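Local coordinates for NOL1/NOP2/sun family protein (Enterococcus faecium, PDB 3M4X) that probably transfers a methyl group from S-adenosylmethionine to carbon 5 of a cytosine in ribosomal RNA, at residues G34-G39 with Q291-F296; M95-A100 with G117-Q122; C235-E240 with R284-K289. One frame throughout, in Å; residues are numbered along the deposited sequence.

Interaction 1 (G34-G39 with Q291-F296); sequences GSVKKG and QGEGHF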
loop_
_atom_site.group_PDB
_atom_site.type_symbol
_atom_site.label_atom_id
_atom_site.label_comp_id
_atom_site.label_asym_id
_atom_site.label_seq_id
_atom_site.Cartn_x
_atom_site.Cartn_y
_atom_site.Cartn_z
ATOM N N GLY A 34 12.036 -0.649 -25.642
ATOM C CA GLY A 34 12.594 -0.688 -24.308
ATOM C C GLY A 34 12.047 -1.813 -23.460
ATOM O O GLY A 34 11.064 -2.456 -23.819
ATOM N N SER A 35 12.688 -2.042 -22.323
ATOM C CA SER A 35 12.267 -3.094 -21.404
ATOM C C SER A 35 11.433 -2.564 -20.251
ATOM O O SER A 35 11.803 -1.578 -19.626
ATOM C CB SER A 35 13.495 -3.730 -20.793
ATOM O OG SER A 35 14.455 -2.728 -20.491
ATOM N N VAL A 36 10.336 -3.247 -19.945
ATOM C CA VAL A 36 9.581 -2.949 -18.723
ATOM C C VAL A 36 10.434 -3.212 -17.483
ATOM O O VAL A 36 10.966 -4.305 -17.307
ATOM C CB VAL A 36 8.307 -3.799 -18.622
ATOM C CG1 VAL A 36 7.733 -3.740 -17.211
ATOM C CG2 VAL A 36 7.289 -3.347 -19.646
ATOM N N LYS A 37 10.556 -2.196 -16.635
ATOM C CA LYS A 37 11.360 -2.277 -15.420
ATOM C C LYS A 37 10.602 -3.006 -14.315
ATOM O O LYS A 37 9.391 -2.837 -14.157
ATOM C CB LYS A 37 11.733 -0.872 -14.935
ATOM C CG LYS A 37 12.214 0.078 -16.024
ATOM C CD LYS A 37 13.454 -0.446 -16.726
ATOM C CE LYS A 37 14.043 0.629 -17.623
ATOM N NZ LYS A 37 14.994 0.085 -18.621
ATOM N N LYS A 38 11.316 -3.811 -13.540
ATOM C CA LYS A 38 10.683 -4.576 -12.477
ATOM C C LYS A 38 11.401 -4.340 -11.150
ATOM O O LYS A 38 12.632 -4.218 -11.111
ATOM C CB LYS A 38 10.658 -6.057 -12.850
ATOM C CG LYS A 38 9.960 -6.319 -14.185
ATOM C CD LYS A 38 10.242 -7.720 -14.752
ATOM C CE LYS A 38 11.534 -7.764 -15.571
ATOM N NZ LYS A 38 11.885 -9.140 -16.070
ATOM N N GLY A 39 10.627 -4.259 -10.068
ATOM C CA GLY A 39 11.186 -3.961 -8.760
ATOM C C GLY A 39 10.344 -4.481 -7.616
ATOM O O GLY A 39 9.228 -4.954 -7.807
ATOM N N GLN A 291 14.579 6.313 -15.113
ATOM C CA GLN A 291 14.329 4.908 -14.840
ATOM C C GLN A 291 12.834 4.674 -14.663
ATOM O O GLN A 291 12.129 5.528 -14.134
ATOM C CB GLN A 291 15.104 4.469 -13.600
ATOM C CG GLN A 291 16.577 4.330 -13.876
ATOM C CD GLN A 291 16.817 3.578 -15.171
ATOM O OE1 GLN A 291 16.165 2.563 -15.438
ATOM N NE2 GLN A 291 17.741 4.079 -15.993
ATOM N N GLY A 292 12.345 3.533 -15.130
ATOM C CA GLY A 292 10.953 3.184 -14.930
ATOM C C GLY A 292 10.018 3.505 -16.079
ATOM O O GLY A 292 10.420 4.053 -17.105
ATOM N N GLU A 293 8.745 3.195 -15.867
ATOM C CA GLU A 293 7.760 3.169 -16.928
ATOM C C GLU A 293 7.175 4.525 -17.322
ATOM O O GLU A 293 6.908 4.778 -18.503
ATOM C CB GLU A 293 6.653 2.187 -16.557
ATOM C CG GLU A 293 7.153 0.747 -16.552
ATOM C CD GLU A 293 7.797 0.373 -17.879
ATOM O OE1 GLU A 293 9.000 0.031 -17.901
ATOM O OE2 GLU A 293 7.096 0.449 -18.907
ATOM N N GLY A 294 6.986 5.400 -16.347
ATOM C CA GLY A 294 6.350 6.671 -16.618
ATOM C C GLY A 294 5.361 7.036 -15.531
ATOM O O GLY A 294 4.425 6.293 -15.235
ATOM N N HIS A 295 5.581 8.196 -14.933
ATOM C CA HIS A 295 4.743 8.671 -13.848
ATOM C C HIS A 295 4.782 10.188 -13.771
ATOM O O HIS A 295 5.738 10.837 -14.212
ATOM C CB HIS A 295 5.199 8.057 -12.517
ATOM C CG HIS A 295 4.240 7.047 -11.958
ATOM N ND1 HIS A 295 4.295 5.705 -12.280
ATOM C CD2 HIS A 295 3.192 7.184 -11.112
ATOM C CE1 HIS A 295 3.326 5.061 -11.654
ATOM N NE2 HIS A 295 2.643 5.937 -10.935
ATOM N N PHE A 296 3.714 10.747 -13.225
ATOM C CA PHE A 296 3.671 12.145 -12.846
ATOM C C PHE A 296 3.325 12.202 -11.358
ATOM O O PHE A 296 2.430 11.494 -10.912
ATOM C CB PHE A 296 2.592 12.861 -13.669
ATOM C CG PHE A 296 2.393 14.290 -13.297
ATOM C CD1 PHE A 296 3.263 15.271 -13.764
ATOM C CD2 PHE A 296 1.313 14.671 -12.506
ATOM C CE1 PHE A 296 3.069 16.607 -13.436
ATOM C CE2 PHE A 296 1.109 16.004 -12.172
ATOM C CZ PHE A 296 1.986 16.969 -12.636
#
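Lys37 and Glu293 supply most of the surface buried here, Lys37 through its aliphatic chain and Glu293 through its carboxylate, which reaches the backbone of Val36 and Lys37. The backbone N of Lys37 donates to Glu293 OE1 at 3.0 Å, and the bond is fairly straight (159° at the hydrogen). It comes from above the carboxylate, 38° out of its plane. Glu293 OE1 also lies 3.1 Å from Val36 CA. Glu293 reaches this place because its chain bends at chi2 (-55°), carrying the acid end round to the 34-39 loop. OE1 also forms a salt bridge with Arg192, so a single buried oxygen takes both a main-chain N-H and a guanidinium, which probably favours the ionised acid. Glu293 OE2 meets the methyl Val36 CG2 at 3.9 Å.

Lys37 makes its contact with methylene groups. Lys37 CG packs 3.5 Å from Gly292 CA, and farther along the chain Lys37 CE comes within 3.6 Å of Gln291 OE1, the two side chains crossing at about a right angle. The ammonium passes by the carboxylate, with Lys37 NZ 6.0 Å from Glu293 OE1; it turns instead to its own loop for a weak bond to Ser35 OG. The backbone angles of Gly292 leave no room for a CB beside the carbonyl O of Gln291. That carbonyl O is bonded by the hydroxyl of Tyr66.

The contact joins the N-terminal domain to the methyltransferase domain: the loop between helix 24-33 and strand 39-41 rests on the loop that leads from strand 283-285 into strand 295-302.

Interaction 2 (M95-A100 with G117-Q122); sequences MIVGTA and GGKSTQ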
loop_
_atom_site.group_PDB
_atom_site.type_symbol
_atom_site.label_atom_id
_atom_site.label_comp_id
_atom_site.label_asym_id
_atom_site.label_seq_id
_atom_site.Cartn_x
_atom_site.Cartn_y
_atom_site.Cartn_z
HETATM N N MSE A 95 7.160 3.612 -7.419
HETATM C CA MSE A 95 7.671 3.818 -6.063
HETATM C C MSE A 95 7.855 5.294 -5.737
HETATM O O MSE A 95 7.965 5.669 -4.567
HETATM C CB MSE A 95 8.996 3.102 -5.868
HETATM C CG MSE A 95 8.935 1.594 -6.024
HETATM SE SE MSE A 95 10.709 0.869 -5.605
HETATM C CE MSE A 95 10.430 -0.977 -6.189
ATOM N N ILE A 96 7.908 6.128 -6.770
ATOM C CA ILE A 96 8.159 7.553 -6.569
ATOM C C ILE A 96 7.021 8.183 -5.776
ATOM O O ILE A 96 7.221 9.125 -5.019
ATOM C CB ILE A 96 8.321 8.307 -7.910
ATOM C CG1 ILE A 96 8.925 9.690 -7.677
ATOM C CG2 ILE A 96 6.977 8.443 -8.628
ATOM C CD1 ILE A 96 10.235 9.658 -6.968
ATOM N N VAL A 97 5.825 7.642 -5.947
ATOM C CA VAL A 97 4.638 8.243 -5.368
ATOM C C VAL A 97 4.676 8.139 -3.847
ATOM O O VAL A 97 4.555 9.146 -3.146
ATOM C CB VAL A 97 3.377 7.575 -5.938
ATOM C CG1 VAL A 97 2.144 8.125 -5.283
ATOM C CG2 VAL A 97 3.332 7.781 -7.444
ATOM N N GLY A 98 4.882 6.922 -3.344
ATOM C CA GLY A 98 5.016 6.693 -1.917
ATOM C C GLY A 98 6.180 7.445 -1.321
ATOM O O GLY A 98 6.120 7.939 -0.195
ATOM N N THR A 99 7.254 7.560 -2.080
ATOM C CA THR A 99 8.415 8.280 -1.578
ATOM C C THR A 99 8.120 9.778 -1.461
ATOM O O THR A 99 8.448 10.401 -0.452
ATOM C CB THR A 99 9.640 8.009 -2.447
ATOM O OG1 THR A 99 9.979 6.622 -2.333
ATOM C CG2 THR A 99 10.822 8.860 -2.001
ATOM N N ALA A 100 7.487 10.343 -2.484
ATOM C CA ALA A 100 7.075 11.751 -2.460
ATOM C C ALA A 100 6.189 12.051 -1.259
ATOM O O ALA A 100 6.308 13.102 -0.633
ATOM C CB ALA A 100 6.337 12.105 -3.730
ATOM N N GLY A 117 -2.024 -1.949 -3.779
ATOM C CA GLY A 117 -1.550 -1.640 -2.438
ATOM C C GLY A 117 -0.077 -1.253 -2.418
ATOM O O GLY A 117 0.536 -1.183 -1.358
ATOM N N GLY A 118 0.489 -1.001 -3.593
ATOM C CA GLY A 118 1.873 -0.574 -3.701
ATOM C C GLY A 118 2.182 0.649 -2.854
ATOM O O GLY A 118 3.153 0.670 -2.103
ATOM N N LYS A 119 1.355 1.682 -2.953
ATOM C CA LYS A 119 1.623 2.901 -2.191
ATOM C C LYS A 119 1.224 2.823 -0.712
ATOM O O LYS A 119 1.933 3.359 0.140
ATOM C CB LYS A 119 1.004 4.122 -2.882
ATOM C CG LYS A 119 1.513 4.329 -4.310
ATOM C CD LYS A 119 0.890 3.311 -5.263
ATOM C CE LYS A 119 1.609 3.228 -6.612
ATOM N NZ LYS A 119 1.251 4.351 -7.520
ATOM N N SER A 120 0.117 2.146 -0.390
ATOM C CA SER A 120 -0.345 2.119 0.992
ATOM C C SER A 120 0.743 1.455 1.777
ATOM O O SER A 120 1.016 1.780 2.928
ATOM C CB SER A 120 -1.616 1.283 1.154
ATOM O OG SER A 120 -2.563 1.596 0.165
ATOM N N THR A 121 1.361 0.503 1.110
ATOM C CA THR A 121 2.307 -0.389 1.725
ATOM C C THR A 121 3.611 0.374 1.998
ATOM O O THR A 121 4.225 0.197 3.042
ATOM C CB THR A 121 2.434 -1.649 0.823
ATOM O OG1 THR A 121 1.950 -2.804 1.528
ATOM C CG2 THR A 121 3.826 -1.844 0.320
ATOM N N GLN A 122 3.997 1.291 1.110
ATOM C CA GLN A 122 5.138 2.143 1.456
ATOM C C GLN A 122 4.801 3.204 2.518
ATOM O O GLN A 122 5.659 3.579 3.327
ATOM C CB GLN A 122 5.906 2.716 0.228
ATOM C CG GLN A 122 5.096 3.379 -0.837
ATOM C CD GLN A 122 5.815 3.464 -2.210
ATOM O OE1 GLN A 122 5.151 3.433 -3.256
ATOM N NE2 GLN A 122 7.161 3.599 -2.205
#
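Gln122 lies against Gly98, the two meeting where helix 95-101 and helix 118-127 come together. The short helical segments run roughly the same way, their axes crossing at -35° and approaching to 8.7 Å.

Van der Waals contact dominates. Gly98 offers bare backbone to the flat end of the glutamine: Gln122 CD lies 3.3 Å from Gly98 CA, and Gln122 CG is at 3.5 Å from the same Gly98 CA. The absence of a side chain at Gly98 makes room for the amide. The first torsion of Gln122 puts CG between the backbone N and the carbonyl carbon (chi1 50°); beyond CG the chain is extended and runs across to the neighbouring helix. One turn earlier, Lys119 lies along one side of Val97. Lys119 CG touches Val97 CG1 at 4.0 Å, and bends at chi2 and chi4 bring Lys119 NZ back to within 4.0 Å of Val97 CG2.

Polar contact is slight. Gln122 NE2 donates a weak, bent bond to Met95 O, 3.2 Å long; this carbonyl already accepts the helical N-H of Thr99. The stronger tie of the amide is made by OE1, which accepts from Gln90 NE2. Lys119 NZ has a long, weak ion pair with Asp182. Gly98 O is reached by Gln126, one turn beyond Gln122.

Helix 118-127 follows the glycine-rich loop that in this methyltransferase family binds S-adenosylmethionine. Since Gln122 OE1 is satisfied by Gln90 and NE2 makes just the weak bond to Met95 O, the close approach of the two helices depends mainly on the bare backbone of Gly98.

Interaction 3 (C235-E240 with R284-K289); sequences CTFAPE and RIWPHK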
loop_
_atom_site.group_PDB
_atom_site.type_symbol
_atom_site.label_atom_id
_atom_site.label_comp_id
_atom_site.label_asym_id
_atom_site.label_seq_id
_atom_site.Cartn_x
_atom_site.Cartn_y
_atom_site.Cartn_z
ATOM N N CYS A 235 -0.188 7.612 -13.923
ATOM C CA CYS A 235 0.731 6.824 -14.738
ATOM C C CYS A 235 0.508 7.117 -16.220
ATOM O O CYS A 235 0.437 6.222 -17.049
ATOM C CB CYS A 235 0.622 5.323 -14.431
ATOM S SG CYS A 235 -1.004 4.599 -14.722
ATOM N N THR A 236 0.383 8.397 -16.542
ATOM C CA THR A 236 0.165 8.812 -17.910
ATOM C C THR A 236 1.005 10.042 -18.158
ATOM O O THR A 236 1.457 10.689 -17.211
ATOM C CB THR A 236 -1.316 9.118 -18.196
ATOM O OG1 THR A 236 -1.531 9.121 -19.612
ATOM C CG2 THR A 236 -1.734 10.485 -17.602
ATOM N N PHE A 237 1.206 10.361 -19.430
ATOM C CA PHE A 237 2.061 11.479 -19.820
ATOM C C PHE A 237 1.263 12.742 -20.142
ATOM O O PHE A 237 1.822 13.841 -20.198
ATOM C CB PHE A 237 2.923 11.098 -21.043
ATOM C CG PHE A 237 3.798 9.898 -20.819
ATOM C CD1 PHE A 237 3.528 8.692 -21.457
ATOM C CD2 PHE A 237 4.886 9.969 -19.964
ATOM C CE1 PHE A 237 4.334 7.579 -21.251
ATOM C CE2 PHE A 237 5.692 8.859 -19.741
ATOM C CZ PHE A 237 5.418 7.661 -20.391
ATOM N N ALA A 238 -0.039 12.593 -20.358
ATOM C CA ALA A 238 -0.846 13.711 -20.855
ATOM C C ALA A 238 -0.818 14.937 -19.952
ATOM O O ALA A 238 -1.038 14.831 -18.743
ATOM C CB ALA A 238 -2.283 13.270 -21.115
ATOM N N PRO A 239 -0.527 16.109 -20.541
ATOM C CA PRO A 239 -0.673 17.380 -19.826
ATOM C C PRO A 239 -2.066 17.497 -19.240
ATOM O O PRO A 239 -2.207 17.981 -18.122
ATOM C CB PRO A 239 -0.491 18.431 -20.932
ATOM C CG PRO A 239 0.439 17.733 -21.930
ATOM C CD PRO A 239 0.020 16.288 -21.904
ATOM N N GLU A 240 -3.082 17.059 -19.982
ATOM C CA GLU A 240 -4.464 17.229 -19.537
ATOM C C GLU A 240 -4.699 16.607 -18.158
ATOM O O GLU A 240 -5.535 17.079 -17.405
ATOM C CB GLU A 240 -5.459 16.677 -20.563
ATOM C CG GLU A 240 -5.485 17.435 -21.904
ATOM C CD GLU A 240 -4.344 17.021 -22.837
ATOM O OE1 GLU A 240 -3.539 16.140 -22.465
ATOM O OE2 GLU A 240 -4.250 17.577 -23.947
ATOM N N ARG A 284 8.291 14.526 -13.352
ATOM C CA ARG A 284 7.965 13.640 -14.454
ATOM C C ARG A 284 8.994 12.534 -14.574
ATOM O O ARG A 284 10.186 12.746 -14.373
ATOM C CB ARG A 284 7.847 14.405 -15.779
ATOM C CG ARG A 284 6.447 14.955 -16.036
ATOM C CD ARG A 284 6.402 15.782 -17.317
ATOM N NE ARG A 284 5.050 16.217 -17.653
ATOM C CZ ARG A 284 4.171 15.495 -18.349
ATOM N NH1 ARG A 284 4.489 14.284 -18.801
ATOM N NH2 ARG A 284 2.964 15.987 -18.593
ATOM N N ILE A 285 8.519 11.347 -14.903
ATOM C CA ILE A 285 9.413 10.250 -15.208
ATOM C C ILE A 285 9.147 9.814 -16.647
ATOM O O ILE A 285 8.047 9.371 -16.979
ATOM C CB ILE A 285 9.243 9.091 -14.196
ATOM C CG1 ILE A 285 9.695 9.555 -12.810
ATOM C CG2 ILE A 285 10.053 7.874 -14.627
ATOM C CD1 ILE A 285 9.464 8.564 -11.726
ATOM N N TRP A 286 10.149 9.997 -17.500
ATOM C CA TRP A 286 10.051 9.645 -18.915
ATOM C C TRP A 286 10.875 8.379 -19.164
ATOM O O TRP A 286 12.012 8.279 -18.699
ATOM C CB TRP A 286 10.599 10.770 -19.792
ATOM C CG TRP A 286 9.826 12.090 -19.802
ATOM C CD1 TRP A 286 10.163 13.244 -19.148
ATOM C CD2 TRP A 286 8.639 12.392 -20.556
ATOM N NE1 TRP A 286 9.246 14.234 -19.426
ATOM C CE2 TRP A 286 8.305 13.739 -20.291
ATOM C CE3 TRP A 286 7.825 11.656 -21.424
ATOM C CZ2 TRP A 286 7.187 14.359 -20.857
ATOM C CZ3 TRP A 286 6.715 12.273 -21.983
ATOM C CH2 TRP A 286 6.407 13.613 -21.700
ATOM N N PRO A 287 10.308 7.412 -19.899
ATOM C CA PRO A 287 10.961 6.110 -20.116
ATOM C C PRO A 287 12.257 6.227 -20.930
ATOM O O PRO A 287 13.164 5.414 -20.788
ATOM C CB PRO A 287 9.919 5.312 -20.913
ATOM C CG PRO A 287 8.651 6.119 -20.875
ATOM C CD PRO A 287 9.034 7.534 -20.625
ATOM N N HIS A 288 12.341 7.228 -21.792
ATOM C CA HIS A 288 13.527 7.386 -22.619
ATOM C C HIS A 288 14.647 8.133 -21.896
ATOM O O HIS A 288 15.761 8.234 -22.404
ATOM C CB HIS A 288 13.167 8.097 -23.924
ATOM C CG HIS A 288 12.665 9.497 -23.737
ATOM N ND1 HIS A 288 11.422 9.781 -23.208
ATOM C CD2 HIS A 288 13.235 10.691 -24.023
ATOM C CE1 HIS A 288 11.252 11.091 -23.173
ATOM N NE2 HIS A 288 12.335 11.665 -23.663
ATOM N N LYS A 289 14.344 8.624 -20.698
ATOM C CA LYS A 289 15.178 9.606 -20.013
ATOM C C LYS A 289 15.555 9.123 -18.622
ATOM O O LYS A 289 16.713 9.192 -18.215
ATOM C CB LYS A 289 14.397 10.918 -19.858
ATOM C CG LYS A 289 15.004 12.128 -20.537
ATOM C CD LYS A 289 14.296 13.383 -20.053
ATOM C CE LYS A 289 14.905 14.671 -20.599
ATOM N NZ LYS A 289 14.317 15.861 -19.910
#
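Phe237 and Trp286 have the same first torsion, CG anti to the carbonyl carbon (chi1 -58° in Phe237), and it swings both rings into the space between their backbones. The ring planes are nearly parallel, at 2°, but displaced so far that little of one ring covers the other: the centroids of the Phe237 ring and the Trp286 six-membered ring are 5.2 Å apart. Phe237 CD2 touches Trp286 CZ3 at 3.6 Å. The far end of the phenyl ring reaches Pro287, with Phe237 CZ 3.6 Å from Pro287 CG, and Ile285 O lies in the plane of the Phe237 ring, at its edge.

Arg284 is extended from CG to NE, and both its terminal nitrogens, NH1 at 3.0 Å and NH2 at 2.9 Å, donate to Phe237 O, which lies in the guanidinium plane. Arg284 NE is held by a salt bridge to Glu243, and Phe27 of helix 24-33 meets both aromatic rings edge-to-face.

A buried carbonyl thus receives two N-H donors from one guanidinium, while the side chain of the same residue, Phe237, packs against aromatic and proline carbon. The acid on NE probably offsets the buried positive charge, and the paired bonds probably help hold the loop that leaves strand 228-234.

Overall arrangement
Interactions 1 and 3 lie close together, their centres about 11 Å apart, at the place where strand 283-285 turns into strand 295-302; these strands are neighbours in the large mixed sheet of the methyltransferase domain, and the backbone of His295 probably bonds to that of Ile285. Interaction 2 lies, centre to centre, about 15 Å from interaction 1 and about 18 Å from interaction 3, nearer the centre of the chain; His295 packs on Val97, and Ile96 reaches Ile285. Along the chain, interactions 2 and 3 follow in series inside the loop that interaction 1 closes. Interaction 1 ties the N-terminal domain to the Rossmann-like core, interaction 2 joins two helices, and interaction 3 joins the loop after strand 228-234 to the end of strand 283-285.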